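Local coordinates for alanine racemase (PDB 2DY3), which is a pyridoxal-5'-phosphate-binding protein of the alanine racemase family, pairing a TIM-barrel domain with a C-terminal beta domain in a two-chain assembly, at residues N2-N16 / H230-V242. Numbering follows the deposited sequence.
Sequences NLLTTKIDLDAIAHN and HGLKPAMTWEAKV
Thr5 and Glu239 form a hydrogen-bonded pair where strand 4-8 runs antiparallel to strand 236-241: Thr5 N reaches Glu239 O, and Glu239 N reaches Thr5 O, each at 3.0 Å and nearly linear. Lys7 N meets Thr237 O at 2.7 Å, while Asp9 N uses a lone pair of Ala235 O. The tight side carries Leu4, Thr6, Ile8, Met236, Trp238 and Ala240. With CG of Trp238 anti to its backbone N (chi1 -167°), the indole swings toward strand 4-8, the CD1 edge of Trp238 3.4 Å from Thr5 O; CG2 of Thr6 meets the ring at a slant, as does CD1 of Leu4 near its NE1, a buried donor with no partner in the model. Ile8 and Met236 run side by side. Strand 357-360 pairs with the other edge of 4-8, through Thr6 among others.

The opposite face, with Thr5, Lys7 and Glu239 partly exposed and Thr237 buried, is looser. Here Lys7 NZ makes a long salt bridge to Glu239 OE1, doubtful because that oxygen is crowded in the model, and a water bridges Lys7 O and Thr237 OG1, which also bonds Glu329 N. Past the strands, Asp9 N-caps helix 10-24, its OD1 taking Ala12 N from above the carboxylate plane, and CB of Ala235 packs 3.8 Å from CG1 of Ile13. At the partly exposed end, Gly231 O lies in the His15 ring plane and accepts from His15 NE2 at 2.7 Å, with CD of Lys233 3.6 Å from His15 NE2. Backbone bonds and a buried apolar face thus tie the chain's start, which leads into helix 10-24, to the C-terminal beta domain.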
ATOM      1  N   ASN B   2      14.130  -4.501 -12.477  1.00 28.14           N
ATOM      2  CA  ASN B   2      13.304  -4.704 -11.295  1.00 25.93           C
ATOM      3  C   ASN B   2      12.503  -6.000 -11.354  1.00 23.81           C
ATOM      4  O   ASN B   2      11.937  -6.345 -12.388  1.00 22.68           O
ATOM      5  CB  ASN B   2      12.375  -3.507 -11.115  1.00 28.29           C
ATOM      6  CG  ASN B   2      13.137  -2.238 -10.813  1.00 30.85           C
ATOM      7  OD1 ASN B   2      13.930  -2.193  -9.870  1.00 30.63           O
ATOM      8  ND2 ASN B   2      12.912  -1.200 -11.613  1.00 32.24           N
ATOM      9  N   LEU B   3      12.450  -6.708 -10.231  1.00 22.23           N
ATOM     10  CA  LEU B   3      11.741  -7.985 -10.159  1.00 21.65           C
ATOM     11  C   LEU B   3      10.231  -7.855  -9.985  1.00 20.36           C
ATOM     12  O   LEU B   3       9.489  -8.802 -10.236  1.00 22.24           O
ATOM     13  CB  LEU B   3      12.299  -8.819  -9.004  1.00 20.23           C
ATOM     14  CG  LEU B   3      13.798  -9.137  -9.024  1.00 21.65           C
ATOM     15  CD1 LEU B   3      14.206  -9.741  -7.678  1.00 19.03           C
ATOM     16  CD2 LEU B   3      14.110 -10.088 -10.167  1.00 20.33           C
ATOM     17  N   LEU B   4       9.776  -6.689  -9.549  1.00 18.36           N
ATOM     18  CA  LEU B   4       8.356  -6.479  -9.316  1.00 16.47           C
ATOM     19  C   LEU B   4       7.913  -5.119  -9.842  1.00 15.91           C
ATOM     20  O   LEU B   4       8.400  -4.084  -9.399  1.00 18.15           O
ATOM     21  CB  LEU B   4       8.069  -6.580  -7.817  1.00 13.44           C
ATOM     22  CG  LEU B   4       6.609  -6.470  -7.384  1.00 13.03           C
ATOM     23  CD1 LEU B   4       5.807  -7.598  -8.028  1.00 11.98           C
ATOM     24  CD2 LEU B   4       6.522  -6.537  -5.860  1.00  8.96           C
ATOM     25  N   THR B   5       6.971  -5.114 -10.774  1.00 15.29           N
ATOM     26  CA  THR B   5       6.526  -3.850 -11.342  1.00 16.89           C
ATOM     27  C   THR B   5       5.075  -3.843 -11.792  1.00 17.31           C
ATOM     28  O   THR B   5       4.419  -4.882 -11.872  1.00 17.27           O
ATOM     29  CB  THR B   5       7.364  -3.486 -12.586  1.00 18.14           C
ATOM     30  OG1 THR B   5       6.955  -4.310 -13.683  1.00 17.94           O
ATOM     31  CG2 THR B   5       8.853  -3.725 -12.337  1.00 17.62           C
ATOM     32  N   THR B   6       4.581  -2.643 -12.069  1.00 17.28           N
ATOM     33  CA  THR B   6       3.246  -2.464 -12.606  1.00 18.23           C
ATOM     34  C   THR B   6       3.492  -1.753 -13.930  1.00 19.82           C
ATOM     35  O   THR B   6       4.203  -0.747 -13.972  1.00 21.19           O
ATOM     36  CB  THR B   6       2.354  -1.568 -11.724  1.00 19.57           C
ATOM     37  OG1 THR B   6       3.063  -0.368 -11.379  1.00 21.47           O
ATOM     38  CG2 THR B   6       1.926  -2.310 -10.464  1.00 18.49           C
ATOM     39  N   LYS B   7       2.950  -2.299 -15.012  1.00 19.90           N
ATOM     40  CA  LYS B   7       3.095  -1.690 -16.331  1.00 21.49           C
ATOM     41  C   LYS B   7       1.891  -0.795 -16.533  1.00 21.39           C
ATOM     42  O   LYS B   7       0.759  -1.269 -16.480  1.00 20.86           O
ATOM     43  CB  LYS B   7       3.069  -2.736 -17.446  1.00 22.95           C
ATOM     44  CG  LYS B   7       4.326  -3.549 -17.658  1.00 29.10           C
ATOM     45  CD  LYS B   7       4.112  -4.461 -18.863  1.00 30.15           C
ATOM     46  CE  LYS B   7       5.366  -5.221 -19.258  1.00 35.51           C
ATOM     47  NZ  LYS B   7       5.115  -6.109 -20.437  1.00 33.46           N
ATOM     48  N   ILE B   8       2.129   0.488 -16.769  1.00 21.27           N
ATOM     49  CA  ILE B   8       1.037   1.410 -16.998  1.00 20.41           C
ATOM     50  C   ILE B   8       1.011   1.804 -18.464  1.00 21.44           C
ATOM     51  O   ILE B   8       1.896   2.509 -18.945  1.00 20.40           O
ATOM     52  CB  ILE B   8       1.171   2.688 -16.145  1.00 19.47           C
ATOM     53  CG1 ILE B   8       1.413   2.317 -14.682  1.00 18.58           C
ATOM     54  CG2 ILE B   8      -0.098   3.518 -16.256  1.00 17.89           C
ATOM     55  CD1 ILE B   8       0.396   1.343 -14.118  1.00 18.02           C
ATOM     56  N   ASP B   9      -0.011   1.337 -19.170  1.00 20.94           N
ATOM     57  CA  ASP B   9      -0.171   1.641 -20.582  1.00 20.55           C
ATOM     58  C   ASP B   9      -0.862   2.996 -20.735  1.00 19.49           C
ATOM     59  O   ASP B   9      -2.078   3.094 -20.587  1.00 19.16           O
ATOM     60  CB  ASP B   9      -1.010   0.553 -21.249  1.00 22.61           C
ATOM     61  CG  ASP B   9      -1.170   0.768 -22.741  1.00 24.78           C
ATOM     62  OD1 ASP B   9      -0.858   1.874 -23.233  1.00 26.55           O
ATOM     63  OD2 ASP B   9      -1.623  -0.175 -23.422  1.00 26.35           O
ATOM     64  N   LEU B  10      -0.086   4.032 -21.038  1.00 17.37           N
ATOM     65  CA  LEU B  10      -0.637   5.373 -21.197  1.00 17.18           C
ATOM     66  C   LEU B  10      -1.534   5.515 -22.424  1.00 18.63           C
ATOM     67  O   LEU B  10      -2.514   6.267 -22.394  1.00 18.80           O
ATOM     68  CB  LEU B  10       0.498   6.404 -21.239  1.00 16.60           C
ATOM     69  CG  LEU B  10       1.266   6.516 -19.917  1.00 17.02           C
ATOM     70  CD1 LEU B  10       2.413   7.523 -20.026  1.00 16.80           C
ATOM     71  CD2 LEU B  10       0.295   6.920 -18.823  1.00 14.82           C
ATOM     72  N   ASP B  11      -1.210   4.804 -23.505  1.00 19.60           N
ATOM     73  CA  ASP B  11      -2.034   4.876 -24.711  1.00 20.48           C
ATOM     74  C   ASP B  11      -3.431   4.369 -24.391  1.00 19.86           C
ATOM     75  O   ASP B  11      -4.424   4.877 -24.912  1.00 19.66           O
ATOM     76  CB  ASP B  11      -1.448   4.030 -25.845  1.00 24.13           C
ATOM     77  CG  ASP B  11      -0.196   4.636 -26.441  1.00 28.85           C
ATOM     78  OD1 ASP B  11      -0.167   5.868 -26.654  1.00 29.81           O
ATOM     79  OD2 ASP B  11       0.756   3.874 -26.710  1.00 34.09           O
ATOM     80  N   ALA B  12      -3.499   3.353 -23.537  1.00 19.72           N
ATOM     81  CA  ALA B  12      -4.782   2.788 -23.137  1.00 18.75           C
ATOM     82  C   ALA B  12      -5.577   3.870 -22.417  1.00 18.79           C
ATOM     83  O   ALA B  12      -6.792   3.983 -22.588  1.00 20.40           O
ATOM     84  CB  ALA B  12      -4.568   1.589 -22.219  1.00 16.44           C
ATOM     85  N   ILE B  13      -4.879   4.673 -21.614  1.00 18.90           N
ATOM     86  CA  ILE B  13      -5.518   5.758 -20.872  1.00 19.01           C
ATOM     87  C   ILE B  13      -6.047   6.831 -21.829  1.00 19.99           C
ATOM     88  O   ILE B  13      -7.164   7.333 -21.665  1.00 19.63           O
ATOM     89  CB  ILE B  13      -4.530   6.393 -19.858  1.00 18.95           C
ATOM     90  CG1 ILE B  13      -4.253   5.392 -18.728  1.00 23.23           C
ATOM     91  CG2 ILE B  13      -5.103   7.689 -19.288  1.00 13.99           C
ATOM     92  CD1 ILE B  13      -3.312   5.892 -17.662  1.00 27.54           C
ATOM     93  N   ALA B  14      -5.245   7.185 -22.826  1.00 21.40           N
ATOM     94  CA  ALA B  14      -5.671   8.185 -23.797  1.00 21.76           C
ATOM     95  C   ALA B  14      -6.919   7.655 -24.503  1.00 21.84           C
ATOM     96  O   ALA B  14      -7.906   8.372 -24.671  1.00 22.86           O
ATOM     97  CB  ALA B  14      -4.563   8.441 -24.800  1.00 19.89           C
ATOM     98  N   HIS B  15      -6.867   6.388 -24.904  1.00 21.29           N
ATOM     99  CA  HIS B  15      -7.992   5.746 -25.577  1.00 20.68           C
ATOM    100  C   HIS B  15      -9.241   5.855 -24.713  1.00 20.65           C
ATOM    101  O   HIS B  15     -10.292   6.309 -25.171  1.00 22.38           O
ATOM    102  CB  HIS B  15      -7.679   4.271 -25.825  1.00 22.19           C
ATOM    103  CG  HIS B  15      -8.868   3.466 -26.241  1.00 21.51           C
ATOM    104  ND1 HIS B  15      -9.385   3.505 -27.519  1.00 22.02           N
ATOM    105  CD2 HIS B  15      -9.668   2.629 -25.537  1.00 20.33           C
ATOM    106  CE1 HIS B  15     -10.450   2.727 -27.584  1.00 19.81           C
ATOM    107  NE2 HIS B  15     -10.644   2.184 -26.396  1.00 22.06           N
ATOM    108  N   ASN B  16      -9.112   5.429 -23.460  1.00 19.00           N
ATOM    109  CA  ASN B  16     -10.212   5.470 -22.507  1.00 18.93           C
ATOM    110  C   ASN B  16     -10.744   6.892 -22.388  1.00 18.53           C
ATOM    111  O   ASN B  16     -11.957   7.105 -22.312  1.00 17.54           O
ATOM    112  CB  ASN B  16      -9.733   4.980 -21.134  1.00 21.00           C
ATOM    113  CG  ASN B  16      -9.335   3.516 -21.143  1.00 22.04           C
ATOM    114  OD1 ASN B  16      -8.578   3.061 -20.282  1.00 23.07           O
ATOM    115  ND2 ASN B  16      -9.856   2.767 -22.108  1.00 16.83           N
ATOM    116  N   HIS B 230     -17.957  -1.423 -23.206  1.00 37.33           N
ATOM    117  CA  HIS B 230     -17.824  -0.009 -23.548  1.00 34.01           C
ATOM    118  C   HIS B 230     -16.567   0.271 -24.362  1.00 32.62           C
ATOM    119  O   HIS B 230     -16.266   1.420 -24.679  1.00 33.38           O
ATOM    120  CB  HIS B 230     -17.845   0.861 -22.285  1.00 33.63           C
ATOM    121  CG  HIS B 230     -19.127   0.774 -21.515  1.00 32.55           C
ATOM    122  ND1 HIS B 230     -19.256   0.030 -20.361  1.00 34.23           N
ATOM    123  CD2 HIS B 230     -20.347   1.312 -21.752  1.00 32.19           C
ATOM    124  CE1 HIS B 230     -20.498   0.114 -19.920  1.00 32.80           C
ATOM    125  NE2 HIS B 230     -21.181   0.886 -20.746  1.00 33.27           N
ATOM    126  N   GLY B 231     -15.840  -0.786 -24.706  1.00 31.21           N
ATOM    127  CA  GLY B 231     -14.632  -0.628 -25.498  1.00 29.81           C
ATOM    128  C   GLY B 231     -13.472  -0.023 -24.734  1.00 29.41           C
ATOM    129  O   GLY B 231     -12.625   0.662 -25.315  1.00 29.79           O
ATOM    130  N   LEU B 232     -13.423  -0.278 -23.432  1.00 26.39           N
ATOM    131  CA  LEU B 232     -12.353   0.254 -22.599  1.00 26.11           C
ATOM    132  C   LEU B 232     -11.119  -0.632 -22.657  1.00 26.40           C
ATOM    133  O   LEU B 232     -11.221  -1.835 -22.910  1.00 24.83           O
ATOM    134  CB  LEU B 232     -12.832   0.388 -21.151  1.00 23.36           C
ATOM    135  CG  LEU B 232     -14.003   1.359 -20.976  1.00 24.55           C
ATOM    136  CD1 LEU B 232     -14.311   1.558 -19.502  1.00 22.65           C
ATOM    137  CD2 LEU B 232     -13.641   2.694 -21.623  1.00 24.06           C
ATOM    138  N   LYS B 233      -9.955  -0.027 -22.430  1.00 25.20           N
ATOM    139  CA  LYS B 233      -8.686  -0.744 -22.445  1.00 25.69           C
ATOM    140  C   LYS B 233      -7.968  -0.688 -21.095  1.00 23.71           C
ATOM    141  O   LYS B 233      -7.466   0.362 -20.693  1.00 23.38           O
ATOM    142  CB  LYS B 233      -7.773  -0.164 -23.526  1.00 28.48           C
ATOM    143  CG  LYS B 233      -7.902  -0.829 -24.882  1.00 34.14           C
ATOM    144  CD  LYS B 233      -9.347  -0.941 -25.312  1.00 37.13           C
ATOM    145  CE  LYS B 233      -9.475  -1.729 -26.605  1.00 39.01           C
ATOM    146  NZ  LYS B 233     -10.903  -2.014 -26.926  1.00 39.87           N
ATOM    147  N   PRO B 234      -7.914  -1.819 -20.375  1.00 22.44           N
ATOM    148  CA  PRO B 234      -7.243  -1.864 -19.072  1.00 21.82           C
ATOM    149  C   PRO B 234      -5.843  -1.287 -19.219  1.00 20.20           C
ATOM    150  O   PRO B 234      -5.170  -1.546 -20.207  1.00 19.81           O
ATOM    151  CB  PRO B 234      -7.240  -3.353 -18.744  1.00 21.16           C
ATOM    152  CG  PRO B 234      -8.538  -3.805 -19.335  1.00 23.16           C
ATOM    153  CD  PRO B 234      -8.528  -3.121 -20.691  1.00 22.51           C
ATOM    154  N   ALA B 235      -5.404  -0.509 -18.238  1.00 20.47           N
ATOM    155  CA  ALA B 235      -4.093   0.117 -18.330  1.00 20.22           C
ATOM    156  C   ALA B 235      -3.022  -0.433 -17.388  1.00 20.09           C
ATOM    157  O   ALA B 235      -1.834  -0.174 -17.581  1.00 21.09           O
ATOM    158  CB  ALA B 235      -4.242   1.614 -18.118  1.00 21.68           C
ATOM    159  N   MET B 236      -3.426  -1.190 -16.374  1.00 18.05           N
ATOM    160  CA  MET B 236      -2.448  -1.708 -15.427  1.00 16.47           C
ATOM    161  C   MET B 236      -2.223  -3.207 -15.494  1.00 15.73           C
ATOM    162  O   MET B 236      -3.162  -3.994 -15.652  1.00 16.11           O
ATOM    163  CB  MET B 236      -2.850  -1.345 -13.986  1.00 15.25           C
ATOM    164  CG  MET B 236      -1.882  -1.874 -12.921  1.00 12.94           C
ATOM    165  SD  MET B 236      -2.404  -1.526 -11.210  1.00 14.38           S
ATOM    166  CE  MET B 236      -2.010   0.235 -11.084  1.00 13.71           C
ATOM    167  N   THR B 237      -0.958  -3.585 -15.383  1.00 13.36           N
ATOM    168  CA  THR B 237      -0.559  -4.984 -15.356  1.00 12.30           C
ATOM    169  C   THR B 237       0.439  -5.089 -14.204  1.00 14.54           C
ATOM    170  O   THR B 237       1.391  -4.308 -14.137  1.00 15.97           O
ATOM    171  CB  THR B 237       0.137  -5.416 -16.658  1.00 10.80           C
ATOM    172  OG1 THR B 237      -0.788  -5.338 -17.753  1.00 10.73           O
ATOM    173  CG2 THR B 237       0.648  -6.850 -16.532  1.00  8.70           C
ATOM    174  N   TRP B 238       0.198  -6.016 -13.282  1.00 13.36           N
ATOM    175  CA  TRP B 238       1.092  -6.235 -12.140  1.00 15.33           C
ATOM    176  C   TRP B 238       1.814  -7.544 -12.438  1.00 16.60           C
ATOM    177  O   TRP B 238       1.176  -8.583 -12.609  1.00 16.61           O
ATOM    178  CB  TRP B 238       0.276  -6.343 -10.839  1.00 13.32           C
ATOM    179  CG  TRP B 238       1.087  -6.256  -9.559  1.00 13.24           C
ATOM    180  CD1 TRP B 238       2.294  -5.636  -9.392  1.00 12.86           C
ATOM    181  CD2 TRP B 238       0.701  -6.731  -8.260  1.00 13.05           C
ATOM    182  NE1 TRP B 238       2.678  -5.692  -8.077  1.00 13.98           N
ATOM    183  CE2 TRP B 238       1.719  -6.355  -7.358  1.00 14.93           C
ATOM    184  CE3 TRP B 238      -0.408  -7.432  -7.771  1.00 13.45           C
ATOM    185  CZ2 TRP B 238       1.661  -6.655  -5.993  1.00 14.68           C
ATOM    186  CZ3 TRP B 238      -0.464  -7.730  -6.417  1.00 14.15           C
ATOM    187  CH2 TRP B 238       0.564  -7.341  -5.543  1.00 12.67           C
ATOM    188  N   GLU B 239       3.140  -7.497 -12.513  1.00 17.76           N
ATOM    189  CA  GLU B 239       3.908  -8.695 -12.829  1.00 20.71           C
ATOM    190  C   GLU B 239       5.250  -8.779 -12.106  1.00 21.40           C
ATOM    191  O   GLU B 239       5.882  -7.766 -11.792  1.00 21.18           O
ATOM    192  CB  GLU B 239       4.140  -8.783 -14.345  1.00 22.48           C
ATOM    193  CG  GLU B 239       5.049  -7.703 -14.905  1.00 27.04           C
ATOM    194  CD  GLU B 239       5.060  -7.657 -16.432  1.00 29.94           C
ATOM    195  OE1 GLU B 239       5.887  -6.917 -17.000  1.00 30.12           O
ATOM    196  OE2 GLU B 239       4.239  -8.352 -17.065  1.00 33.01           O
ATOM    197  N   ALA B 240       5.681 -10.008 -11.857  1.00 19.81           N
ATOM    198  CA  ALA B 240       6.940 -10.250 -11.175  1.00 21.03           C
ATOM    199  C   ALA B 240       7.755 -11.273 -11.944  1.00 21.56           C
ATOM    200  O   ALA B 240       7.226 -12.033 -12.753  1.00 23.35           O
ATOM    201  CB  ALA B 240       6.674 -10.756  -9.758  1.00 19.00           C
ATOM    202  N   LYS B 241       9.055 -11.275 -11.699  1.00 22.68           N
ATOM    203  CA  LYS B 241       9.933 -12.228 -12.343  1.00 21.11           C
ATOM    204  C   LYS B 241      10.245 -13.291 -11.297  1.00 19.86           C
ATOM    205  O   LYS B 241      10.617 -12.965 -10.166  1.00 17.53           O
ATOM    206  CB  LYS B 241      11.205 -11.525 -12.820  1.00 24.94           C
ATOM    207  CG  LYS B 241      10.913 -10.447 -13.857  1.00 27.39           C
ATOM    208  CD  LYS B 241      12.147 -10.067 -14.651  1.00 32.00           C
ATOM    209  CE  LYS B 241      11.769  -9.210 -15.852  1.00 32.66           C
ATOM    210  NZ  LYS B 241      12.955  -8.823 -16.665  1.00 35.85           N
ATOM    211  N   VAL B 242      10.065 -14.554 -11.669  1.00 17.02           N
ATOM    212  CA  VAL B 242      10.324 -15.662 -10.765  1.00 15.76           C
ATOM    213  C   VAL B 242      11.772 -15.623 -10.298  1.00 17.03           C
ATOM    214  O   VAL B 242      12.695 -15.561 -11.109  1.00 17.72           O
ATOM    215  CB  VAL B 242      10.045 -17.012 -11.463  1.00 16.24           C
ATOM    216  CG1 VAL B 242      10.325 -18.171 -10.501  1.00 13.22           C
ATOM    217  CG2 VAL B 242       8.601 -17.048 -11.949  1.00 14.12           C
TER
HETATM  218  O   HOH W   1      -0.238  -2.713 -18.836  1.00 23.24           O